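Local coordinates for protein IG hypothetical 16092 (Bacillus cereus ATCC 14579, PDB 1YQH) that is of unknown function but may bind thiamine or a related compound, at residues L57-V60 / V61-Q65. Numbering follows the deposited sequence.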
loop_
_atom_site.group_PDB
_atom_site.type_symbol
_atom_site.label_atom_id
_atom_site.label_comp_id
_atom_site.label_asym_id
_atom_site.label_seq_id
_atom_site.Cartn_x
_atom_site.Cartn_y
_atom_site.Cartn_z
ATOM N N LEU A 57 11.055 9.318 11.037
ATOM C CA LEU A 57 9.791 8.634 10.767
ATOM C C LEU A 57 9.966 7.143 10.455
ATOM O O LEU A 57 9.230 6.319 10.982
ATOM C CB LEU A 57 9.025 9.344 9.650
ATOM C CG LEU A 57 8.054 10.459 10.075
ATOM C CD1 LEU A 57 8.595 11.393 11.140
ATOM C CD2 LEU A 57 7.577 11.254 8.846
ATOM N N LEU A 58 10.937 6.795 9.613
ATOM C CA LEU A 58 11.198 5.379 9.346
ATOM C C LEU A 58 11.579 4.620 10.620
ATOM O O LEU A 58 11.177 3.469 10.805
ATOM C CB LEU A 58 12.256 5.183 8.255
ATOM C CG LEU A 58 11.789 5.609 6.863
ATOM C CD1 LEU A 58 13.008 5.684 5.948
ATOM C CD2 LEU A 58 10.731 4.624 6.326
ATOM N N ASP A 59 12.343 5.261 11.495
ATOM C CA ASP A 59 12.670 4.646 12.773
ATOM C C ASP A 59 11.428 4.454 13.651
ATOM O O ASP A 59 11.314 3.431 14.349
ATOM C CB ASP A 59 13.744 5.438 13.523
ATOM C CG ASP A 59 14.214 4.708 14.771
ATOM O OD1 ASP A 59 14.758 3.589 14.635
ATOM O OD2 ASP A 59 14.003 5.242 15.874
ATOM N N VAL A 60 10.496 5.413 13.611
ATOM C CA VAL A 60 9.213 5.244 14.313
ATOM C C VAL A 60 8.481 3.998 13.813
ATOM O O VAL A 60 8.005 3.183 14.611
ATOM C CB VAL A 60 8.307 6.509 14.217
ATOM C CG1 VAL A 60 6.886 6.226 14.725
ATOM C CG2 VAL A 60 8.941 7.639 14.997
ATOM N N VAL A 61 8.411 3.842 12.496
ATOM C CA VAL A 61 7.737 2.685 11.924
ATOM C C VAL A 61 8.430 1.364 12.329
ATOM O O VAL A 61 7.772 0.388 12.710
ATOM C CB VAL A 61 7.629 2.811 10.383
ATOM C CG1 VAL A 61 6.951 1.543 9.806
ATOM C CG2 VAL A 61 6.813 4.054 10.006
ATOM N N LYS A 62 9.757 1.334 12.230
ATOM C CA LYS A 62 10.523 0.145 12.641
ATOM C C LYS A 62 10.244 -0.221 14.094
ATOM O O LYS A 62 10.054 -1.389 14.435
ATOM C CB LYS A 62 12.020 0.383 12.436
ATOM C CG LYS A 62 12.396 0.392 10.968
ATOM C CD LYS A 62 13.741 1.057 10.728
ATOM C CE LYS A 62 14.866 0.240 11.290
ATOM N NZ LYS A 62 16.205 0.859 10.998
ATOM N N ARG A 63 10.195 0.787 14.954
ATOM C CA ARG A 63 9.983 0.501 16.364
ATOM C C ARG A 63 8.540 0.099 16.632
ATOM O O ARG A 63 8.283 -0.689 17.547
ATOM C CB ARG A 63 10.456 1.658 17.239
ATOM C CG ARG A 63 11.977 1.731 17.249
ATOM C CD ARG A 63 12.502 2.764 18.213
ATOM N NE ARG A 63 12.190 4.101 17.748
ATOM C CZ ARG A 63 11.285 4.871 18.325
ATOM N NH1 ARG A 63 10.642 4.424 19.388
ATOM N NH2 ARG A 63 11.035 6.080 17.844
ATOM N N ALA A 64 7.621 0.619 15.810
ATOM C CA ALA A 64 6.189 0.295 15.916
ATOM C C ALA A 64 5.983 -1.166 15.574
ATOM O O ALA A 64 5.319 -1.887 16.308
ATOM C CB ALA A 64 5.349 1.181 14.976
ATOM N N GLN A 65 6.563 -1.614 14.457
ATOM C CA GLN A 65 6.418 -3.031 14.109
ATOM C C GLN A 65 7.112 -3.939 15.142
ATOM O O GLN A 65 6.593 -4.998 15.478
ATOM C CB GLN A 65 6.809 -3.324 12.651
ATOM C CG GLN A 65 8.256 -3.396 12.368
ATOM C CD GLN A 65 8.595 -3.785 10.913
ATOM O OE1 GLN A 65 7.728 -4.057 10.066
ATOM N NE2 GLN A 65 9.874 -3.805 10.633
HETATM O O HOH W 1 12.569 7.961 15.457
#
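Asp59 OD2 is gripped by two groups, Arg63 NE at 2.8 Å and a water at 3.1 Å. The NE bond is nearly straight, 162° at the hydrogen, and is part of a salt bridge between residues one helical turn apart. NE comes from above the carboxylate plane, whereas the carboxylate lies at the edge of the guanidinium. The two planes are 40° apart. The water also accepts a weak bond from Arg63 NH2, which closes a small ring beside the salt bridge. A chi1 of -173° sets the Asp59 carboxylate beside its own carbonyl carbon, and Arg63 bends at chi3, bringing NE back to OD2. NH2 also lies 3.9 Å from Val60 CG2. In the backbone, Arg63 N donates to Asp59 O (2.9 Å), and Ala64 N does the same to Val60 O. Lys62 lays CG against Leu58 O at 3.3 Å, while its NZ forms a salt bridge with Asp55 of the second subunit. On the buried side, Leu57, Val61 and Ala64 pack on strand 8-17, and Val60 meets Val34 of helix 23-36. This is an amphipathic alpha-helix with an i to i+4 salt bridge on its outer side, packed on the antiparallel sheet of a ferredoxin-like alpha+beta fold.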